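Local coordinates for protein putative chorismate mutase (PDB 2GBB) that catalyses the Claisen rearrangement of chorismate to prephenate, as a secreted, all-helical chorismate mutase, at residues A[3-6]-A[7-10]; A[60-63]-A[64-67]; A[103-106]-A[107-111]. All blocks are in the same frame, centred on the assembly; numbering follows the deposited sequence.

Interaction 1: A[3-6]-A[7-10]; sequences CGQT and APLI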
ATOM      1  N   CYS A   3       0.708  28.486 -20.873  1.00 56.95           N
ATOM      2  CA  CYS A   3       1.131  27.156 -21.321  1.00 54.76           C
ATOM      3  C   CYS A   3       2.131  26.553 -20.345  1.00 52.66           C
ATOM      4  O   CYS A   3       2.998  27.254 -19.829  1.00 52.72           O
ATOM      5  CB  CYS A   3       1.763  27.226 -22.712  1.00 54.89           C
ATOM      6  SG  CYS A   3       0.896  28.242 -23.920  1.00 55.91           S
ATOM      7  N   GLY A   4       2.007  25.247 -20.110  1.00 50.43           N
ATOM      8  CA  GLY A   4       2.771  24.543 -19.059  1.00 46.86           C
ATOM      9  C   GLY A   4       2.216  24.695 -17.653  1.00 44.40           C
ATOM     10  O   GLY A   4       2.949  24.571 -16.664  1.00 44.97           O
ATOM     11  N   GLN A   5       0.918  24.957 -17.538  1.00 41.96           N
ATOM     12  CA  GLN A   5       0.318  25.143 -16.219  1.00 39.54           C
ATOM     13  C   GLN A   5      -0.580  23.986 -15.689  1.00 36.86           C
ATOM     14  O   GLN A   5      -1.293  24.162 -14.713  1.00 34.59           O
ATOM     15  CB  GLN A   5      -0.411  26.495 -16.150  1.00 40.81           C
ATOM     16  CG  GLN A   5       0.484  27.761 -16.306  1.00 44.79           C
ATOM     17  CD  GLN A   5       1.857  27.671 -15.600  1.00 50.64           C
ATOM     18  OE1 GLN A   5       1.973  27.312 -14.404  1.00 52.03           O
ATOM     19  NE2 GLN A   5       2.904  28.008 -16.347  1.00 51.17           N
ATOM     20  N   THR A   6      -0.513  22.802 -16.310  1.00 34.78           N
ATOM     21  CA  THR A   6      -1.368  21.678 -15.902  1.00 32.42           C
ATOM     22  C   THR A   6      -0.796  20.903 -14.717  1.00 31.46           C
ATOM     23  O   THR A   6      -1.509  20.601 -13.762  1.00 30.64           O
ATOM     24  CB  THR A   6      -1.663  20.702 -17.083  1.00 32.95           C
ATOM     25  OG1 THR A   6      -2.251  21.436 -18.159  1.00 33.15           O
ATOM     26  CG2 THR A   6      -2.673  19.615 -16.648  1.00 32.02           C
ATOM     27  N   ALA A   7       0.494  20.588 -14.786  1.00 29.65           N
ATOM     28  CA  ALA A   7       1.153  19.807 -13.738  1.00 29.32           C
ATOM     29  C   ALA A   7       0.931  20.289 -12.311  1.00 29.01           C
ATOM     30  O   ALA A   7       0.751  19.445 -11.432  1.00 30.91           O
ATOM     31  CB  ALA A   7       2.630  19.673 -14.019  1.00 29.13           C
ATOM     32  N   PRO A   8       0.984  21.625 -12.051  1.00 28.45           N
ATOM     33  CA  PRO A   8       0.718  22.141 -10.699  1.00 27.53           C
ATOM     34  C   PRO A   8      -0.648  21.716 -10.166  1.00 26.86           C
ATOM     35  O   PRO A   8      -0.806  21.406  -8.968  1.00 27.52           O
ATOM     36  CB  PRO A   8       0.779  23.663 -10.890  1.00 27.21           C
ATOM     37  CG  PRO A   8       1.750  23.878 -12.058  1.00 28.06           C
ATOM     38  CD  PRO A   8       1.385  22.707 -12.981  1.00 28.50           C
ATOM     39  N   LEU A   9      -1.621  21.660 -11.058  1.00 25.73           N
ATOM     40  CA  LEU A   9      -2.980  21.217 -10.716  1.00 25.19           C
ATOM     41  C   LEU A   9      -3.038  19.732 -10.418  1.00 23.88           C
ATOM     42  O   LEU A   9      -3.687  19.320  -9.459  1.00 23.60           O
ATOM     43  CB  LEU A   9      -3.975  21.610 -11.824  1.00 25.81           C
ATOM     44  CG  LEU A   9      -3.955  23.123 -12.170  1.00 28.41           C
ATOM     45  CD1 LEU A   9      -4.482  23.449 -13.566  1.00 31.02           C
ATOM     46  CD2 LEU A   9      -4.739  23.920 -11.124  1.00 32.14           C
ATOM     47  N   ILE A  10      -2.353  18.935 -11.225  1.00 23.17           N
ATOM     48  CA  ILE A  10      -2.307  17.498 -11.017  1.00 24.28           C
ATOM     49  C   ILE A  10      -1.611  17.181  -9.687  1.00 25.31           C
ATOM     50  O   ILE A  10      -2.096  16.381  -8.862  1.00 24.12           O
ATOM     51  CB  ILE A  10      -1.551  16.858 -12.182  1.00 23.83           C
ATOM     52  CG1 ILE A  10      -2.391  16.964 -13.483  1.00 23.41           C
ATOM     53  CG2 ILE A  10      -1.134  15.456 -11.840  1.00 24.71           C
ATOM     54  CD1 ILE A  10      -1.655  16.456 -14.752  1.00 24.90           C
TER
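Thr6 O meets the amide nitrogens of Leu9 and Ile10 where the irregular lead-in turns into helix 7-14, and this carbonyl accepts one regular bond, from Ile10 N, and a weak one from Leu9 N. Ile10 N donates to Thr6 O at 3.2 Å; the nitrogen lies in the carbonyl plane and the N-H...O angle is 158°, as in a regular i to i+4 bond. Leu9 N lies closer to Thr6 O, at 2.9 Å, but its bond is bent to 125°. Pro8 suits the first turn: it has no N-H to offer, and a first-turn nitrogen needs no acceptor within the helix. Its ring CD rests 3.5 Å from Gln5 O, and Leu9 CD1 packs on the same oxygen at 3.5 Å. Thr6 turns its methyl along the helix: with CG2 anti to the backbone N, that branch reaches Ile10 CD1 at 3.8 Å, while OG1 lies beside the backbone N. Gln5 bends back at its second torsion, and its OE1 comes only within 4.2 Å of Pro8 CG, a loose contact. Gly4 takes a positive phi of 80°, a conformation that its lack of a side chain makes easy. Upstream, the amides of Gly4 and Gln5 each bond to a carboxylate oxygen of Glu114, and Cys3 is joined by a disulfide to Cys118, so the lead-in is tied at several points to the end of helix 93-117. Helix 126-132 packs on Ala7, Pro8 and Ile10, and helix 140-150 meets Thr6 and Ile10 through Phe150 and Ile146.

Interaction 2: A[60-63]-A[64-67]; sequences PLMV and AQIN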
ATOM      1  N   PRO A  60      -7.848   7.597 -20.255  1.00 23.64           N
ATOM      2  CA  PRO A  60      -6.537   7.138 -19.864  1.00 23.76           C
ATOM      3  C   PRO A  60      -5.887   8.019 -18.792  1.00 23.82           C
ATOM      4  O   PRO A  60      -5.331   7.511 -17.828  1.00 22.55           O
ATOM      5  CB  PRO A  60      -5.776   7.134 -21.212  1.00 24.24           C
ATOM      6  CG  PRO A  60      -6.853   6.758 -22.171  1.00 23.24           C
ATOM      7  CD  PRO A  60      -7.888   7.755 -21.726  1.00 23.05           C
ATOM      8  N   LEU A  61      -6.024   9.330 -18.932  1.00 24.41           N
ATOM      9  CA  LEU A  61      -5.530  10.288 -17.940  1.00 24.03           C
ATOM     10  C   LEU A  61      -6.235  10.110 -16.603  1.00 22.76           C
ATOM     11  O   LEU A  61      -5.596  10.118 -15.577  1.00 21.77           O
ATOM     12  CB  LEU A  61      -5.807  11.713 -18.387  1.00 24.65           C
ATOM     13  CG  LEU A  61      -4.865  12.839 -17.968  1.00 27.46           C
ATOM     14  CD1 LEU A  61      -5.665  14.126 -17.791  1.00 26.01           C
ATOM     15  CD2 LEU A  61      -3.862  12.553 -16.839  1.00 28.49           C
HETATM   16  N   MSE A  62      -7.544   9.953 -16.624  1.00 23.54           N
HETATM   17  CA  MSE A  62      -8.243   9.674 -15.365  1.00 23.66           C
HETATM   18  C   MSE A  62      -7.749   8.370 -14.762  1.00 22.19           C
HETATM   19  O   MSE A  62      -7.436   8.339 -13.611  1.00 23.41           O
HETATM   20  CB  MSE A  62      -9.748   9.679 -15.566  1.00 22.76           C
HETATM   21  CG  MSE A  62     -10.283  10.962 -16.104  1.00 26.12           C
HETATM   22 SE   MSE A  62      -9.601  12.583 -15.196  0.70 34.38          SE
HETATM   23  CE  MSE A  62     -10.151  12.161 -13.345  1.00 28.49           C
ATOM     24  N   VAL A  63      -7.660   7.299 -15.560  1.00 23.02           N
ATOM     25  CA  VAL A  63      -7.058   6.017 -15.114  1.00 21.58           C
ATOM     26  C   VAL A  63      -5.655   6.223 -14.489  1.00 22.05           C
ATOM     27  O   VAL A  63      -5.382   5.729 -13.399  1.00 20.94           O
ATOM     28  CB  VAL A  63      -7.055   4.939 -16.236  1.00 21.67           C
ATOM     29  CG1 VAL A  63      -6.146   3.728 -15.881  1.00 22.87           C
ATOM     30  CG2 VAL A  63      -8.509   4.422 -16.506  1.00 23.12           C
ATOM     31  N   ALA A  64      -4.777   6.966 -15.176  1.00 22.51           N
ATOM     32  CA  ALA A  64      -3.406   7.245 -14.673  1.00 22.97           C
ATOM     33  C   ALA A  64      -3.424   8.024 -13.353  1.00 23.28           C
ATOM     34  O   ALA A  64      -2.638   7.743 -12.398  1.00 22.81           O
ATOM     35  CB  ALA A  64      -2.554   7.997 -15.745  1.00 21.93           C
ATOM     36  N   GLN A  65      -4.339   8.992 -13.259  1.00 22.79           N
ATOM     37  CA  GLN A  65      -4.396   9.776 -12.039  1.00 22.75           C
ATOM     38  C   GLN A  65      -4.896   8.917 -10.858  1.00 22.29           C
ATOM     39  O   GLN A  65      -4.419   9.075  -9.732  1.00 22.79           O
ATOM     40  CB  GLN A  65      -5.317  10.995 -12.209  1.00 22.61           C
ATOM     41  CG  GLN A  65      -4.653  12.084 -13.027  1.00 25.23           C
ATOM     42  CD  GLN A  65      -5.480  13.316 -13.057  1.00 26.33           C
ATOM     43  OE1 GLN A  65      -5.197  14.277 -12.343  1.00 26.96           O
ATOM     44  NE2 GLN A  65      -6.534  13.304 -13.876  1.00 22.87           N
ATOM     45  N   ILE A  66      -5.884   8.077 -11.113  1.00 21.49           N
ATOM     46  CA  ILE A  66      -6.449   7.189 -10.091  1.00 22.36           C
ATOM     47  C   ILE A  66      -5.421   6.163  -9.631  1.00 21.84           C
ATOM     48  O   ILE A  66      -5.310   5.941  -8.443  1.00 23.16           O
ATOM     49  CB  ILE A  66      -7.740   6.510 -10.607  1.00 23.08           C
ATOM     50  CG1 ILE A  66      -8.935   7.494 -10.532  1.00 22.30           C
ATOM     51  CG2 ILE A  66      -8.018   5.130  -9.936  1.00 25.10           C
ATOM     52  CD1 ILE A  66     -10.001   7.170 -11.551  1.00 22.31           C
ATOM     53  N   ASN A  67      -4.679   5.536 -10.551  1.00 21.75           N
ATOM     54  CA  ASN A  67      -3.507   4.715 -10.190  1.00 22.02           C
ATOM     55  C   ASN A  67      -2.470   5.396  -9.294  1.00 23.24           C
ATOM     56  O   ASN A  67      -2.017   4.810  -8.295  1.00 23.90           O
ATOM     57  CB  ASN A  67      -2.853   4.116 -11.451  1.00 22.95           C
ATOM     58  CG  ASN A  67      -3.731   3.033 -12.058  1.00 25.06           C
ATOM     59  OD1 ASN A  67      -4.664   2.584 -11.401  1.00 22.63           O
ATOM     60  ND2 ASN A  67      -3.475   2.648 -13.294  1.00 24.62           N
TER
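Gln65 lays its side chain back over the preceding turn of helix 55-82, against Leu61 and Met62, here selenomethionine. Its CB sits 3.5 Å from Leu61 O, and CG is nearer still to that oxygen, at 3.4 Å, while touching Leu61 CD2 at 3.9 Å. From CG the chain runs extended (chi2 -173°), which carries NE2 beyond the carbonyl to lie 3.4 Å from Met62 SE, itself folded back by bends at chi2 and chi3; OE1 packs on Ile107 of helix 93-117 and Ile10 of helix 7-14. A long glutamine can thus span both neighbours, with its amide lying between helices 7-14 and 93-117. Gln65 N also donates to Leu61 O, at 2.9 Å. On another face the side chains of Val63 and Asn67 lie side by side, CG1 of Val63 3.9 Å from ND2 of Asn67, which packs on Leu81 of the second subunit. Gln65 touches Arg13, which probably binds the substrate, and a citrate, probably from the crystallisation liquor, lies about 4 Å from the side chain of Ile66. Helix 55-82, packed between neighbouring helices and carrying further on Ala69 to Gln73, also probable substrate binders, belongs to the all-helical chorismate mutase fold.

Interaction 3: A[103-106]-A[107-111]; sequences LSTK and ILEQI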
ATOM      1  N   LEU A 103     -10.469  20.213  -8.334  1.00 29.36           N
ATOM      2  CA  LEU A 103      -9.160  20.218  -8.988  1.00 29.01           C
ATOM      3  C   LEU A 103      -9.187  19.446 -10.296  1.00 29.22           C
ATOM      4  O   LEU A 103      -8.568  19.834 -11.309  1.00 29.50           O
ATOM      5  CB  LEU A 103      -8.098  19.637  -8.052  1.00 28.57           C
ATOM      6  CG  LEU A 103      -7.043  20.453  -7.313  1.00 28.67           C
ATOM      7  CD1 LEU A 103      -6.619  21.713  -8.078  1.00 29.57           C
ATOM      8  CD2 LEU A 103      -7.398  20.789  -5.890  1.00 30.42           C
ATOM      9  N   SER A 104      -9.932  18.348 -10.277  1.00 28.63           N
ATOM     10  CA  SER A 104     -10.174  17.579 -11.468  1.00 30.04           C
ATOM     11  C   SER A 104     -10.784  18.448 -12.622  1.00 29.44           C
ATOM     12  O   SER A 104     -10.301  18.400 -13.786  1.00 27.72           O
ATOM     13  CB  SER A 104     -11.008  16.349 -11.098  1.00 29.83           C
ATOM     14  OG  SER A 104     -11.148  15.572 -12.224  1.00 36.19           O
ATOM     15  N   THR A 105     -11.767  19.287 -12.284  1.00 28.88           N
ATOM     16  CA  THR A 105     -12.318  20.257 -13.245  1.00 29.43           C
ATOM     17  C   THR A 105     -11.247  21.213 -13.792  1.00 29.58           C
ATOM     18  O   THR A 105     -11.182  21.437 -14.991  1.00 30.35           O
ATOM     19  CB  THR A 105     -13.434  21.147 -12.610  1.00 30.23           C
ATOM     20  OG1 THR A 105     -14.361  20.314 -11.928  1.00 31.80           O
ATOM     21  CG2 THR A 105     -14.202  21.977 -13.658  1.00 29.68           C
ATOM     22  N   LYS A 106     -10.441  21.772 -12.889  1.00 28.82           N
ATOM     23  CA  LYS A 106      -9.416  22.758 -13.226  1.00 29.23           C
ATOM     24  C   LYS A 106      -8.355  22.171 -14.145  1.00 29.74           C
ATOM     25  O   LYS A 106      -7.869  22.835 -15.068  1.00 30.38           O
ATOM     26  CB  LYS A 106      -8.799  23.319 -11.962  1.00 28.54           C
ATOM     27  CG  LYS A 106      -9.783  24.189 -11.172  1.00 29.76           C
ATOM     28  CD  LYS A 106      -9.041  25.085 -10.189  1.00 35.75           C
ATOM     29  CE  LYS A 106      -9.984  25.690  -9.131  1.00 40.64           C
ATOM     30  NZ  LYS A 106      -9.172  26.632  -8.258  1.00 44.49           N
ATOM     31  N   ILE A 107      -8.045  20.905 -13.929  1.00 28.46           N
ATOM     32  CA  ILE A 107      -7.073  20.216 -14.759  1.00 27.55           C
ATOM     33  C   ILE A 107      -7.602  20.107 -16.197  1.00 27.24           C
ATOM     34  O   ILE A 107      -6.910  20.398 -17.145  1.00 27.60           O
ATOM     35  CB  ILE A 107      -6.729  18.798 -14.133  1.00 27.06           C
ATOM     36  CG1 ILE A 107      -5.868  18.972 -12.867  1.00 26.25           C
ATOM     37  CG2 ILE A 107      -6.069  17.886 -15.169  1.00 24.76           C
ATOM     38  CD1 ILE A 107      -5.934  17.798 -11.881  1.00 27.30           C
ATOM     39  N   LEU A 108      -8.846  19.696 -16.347  1.00 27.83           N
ATOM     40  CA  LEU A 108      -9.452  19.559 -17.663  1.00 28.55           C
ATOM     41  C   LEU A 108      -9.644  20.909 -18.392  1.00 28.76           C
ATOM     42  O   LEU A 108      -9.471  20.985 -19.604  1.00 27.69           O
ATOM     43  CB  LEU A 108     -10.808  18.854 -17.543  1.00 28.37           C
ATOM     44  CG  LEU A 108     -10.839  17.405 -17.046  1.00 28.66           C
ATOM     45  CD1 LEU A 108     -12.281  16.884 -17.233  1.00 26.31           C
ATOM     46  CD2 LEU A 108      -9.890  16.572 -17.802  1.00 25.94           C
ATOM     47  N   GLU A 109     -10.036  21.929 -17.645  1.00 28.62           N
ATOM     48  CA  GLU A 109     -10.133  23.292 -18.168  1.00 30.90           C
ATOM     49  C   GLU A 109      -8.768  23.774 -18.649  1.00 31.05           C
ATOM     50  O   GLU A 109      -8.659  24.339 -19.738  1.00 32.38           O
ATOM     51  CB  GLU A 109     -10.669  24.274 -17.115  1.00 29.08           C
ATOM     52  CG  GLU A 109     -12.094  23.996 -16.749  1.00 33.11           C
ATOM     53  CD  GLU A 109     -12.617  24.898 -15.637  1.00 34.94           C
ATOM     54  OE1 GLU A 109     -11.910  25.204 -14.660  1.00 34.79           O
ATOM     55  OE2 GLU A 109     -13.773  25.299 -15.733  1.00 40.11           O
ATOM     56  N   GLN A 110      -7.726  23.524 -17.858  1.00 31.12           N
ATOM     57  CA  GLN A 110      -6.396  23.952 -18.233  1.00 30.17           C
ATOM     58  C   GLN A 110      -5.852  23.232 -19.470  1.00 30.70           C
ATOM     59  O   GLN A 110      -5.198  23.852 -20.346  1.00 30.11           O
ATOM     60  CB  GLN A 110      -5.448  23.761 -17.049  1.00 31.02           C
ATOM     61  CG  GLN A 110      -4.085  24.447 -17.202  1.00 32.53           C
ATOM     62  CD  GLN A 110      -4.191  25.928 -17.559  1.00 36.11           C
ATOM     63  OE1 GLN A 110      -4.952  26.669 -16.953  1.00 38.79           O
ATOM     64  NE2 GLN A 110      -3.420  26.352 -18.544  1.00 36.05           N
ATOM     65  N   ILE A 111      -6.051  21.921 -19.524  1.00 29.68           N
ATOM     66  CA  ILE A 111      -5.675  21.149 -20.713  1.00 30.21           C
ATOM     67  C   ILE A 111      -6.397  21.627 -21.991  1.00 31.26           C
ATOM     68  O   ILE A 111      -5.767  21.762 -23.053  1.00 30.53           O
ATOM     69  CB  ILE A 111      -5.914  19.621 -20.517  1.00 29.72           C
ATOM     70  CG1 ILE A 111      -4.828  19.023 -19.603  1.00 29.03           C
ATOM     71  CG2 ILE A 111      -5.867  18.906 -21.861  1.00 28.25           C
ATOM     72  CD1 ILE A 111      -5.131  17.555 -19.104  1.00 29.68           C
TER
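Thr105 and Glu109 lie side by side on one face of helix 93-117, the methyl CG2 of the threonine 3.9 Å from Glu109 CD. CG2 is anti to the backbone N (OG1 chi1 -49°), which points the methyl along the helix to the next turn. The glutamate leans over the backbone as well, its CG 3.2 Å from Thr105 O, the same oxygen that accepts Glu109 N at 2.9 Å. On the buried face Ile107 rests its CG1 on Leu103 O at 3.2 Å, and Leu108 CG meets Ser104 O at 3.5 Å; branched, apolar side chains suit these positions because helix 55-82 packs on them through Gln65 and Ile58. In the next shell, Thr105 OG1 lies within bonding reach of both Gln47 OE1 and Gly101 O, two acceptors for one proton, which helps to set its rotation. Gln110 NE2 is held by Glu114 OE2, while its CB touches Lys106 O at 3.3 Å. Ser104 lies against Arg13. The Thr105-Glu109 contact adds packing but no polar side-chain bond, so cohesion here rests mainly on the backbone bonds, while the polar ends tie Thr105 to helix 34-50 and Gln110 to the next turn.

Overall arrangement
The three stretches meet at helix-helix interfaces beside the probable substrate pocket. Interaction 1 and interaction 3 have centres about 9 Å apart and are the most closely joined: Leu9 CB lies 3.4 Å from Ile107 CG1, and Thr6 CG2 packs on Ile111 CG1 at 3.7 Å. Interaction 2, about 14 Å from interaction 3 between centres, reaches it through Gln65 OE1, 3.6 Å from Ile107 CD1, and touches interaction 1 where the same OE1 meets Ile10 CG1 at 4.0 Å. Gln65 thus links interaction 2 to both of the others. Arg13 of the probable site lies about 4 Å from the side chains of both Gln65 and Ser104 and about 6 Å from that of Ile10.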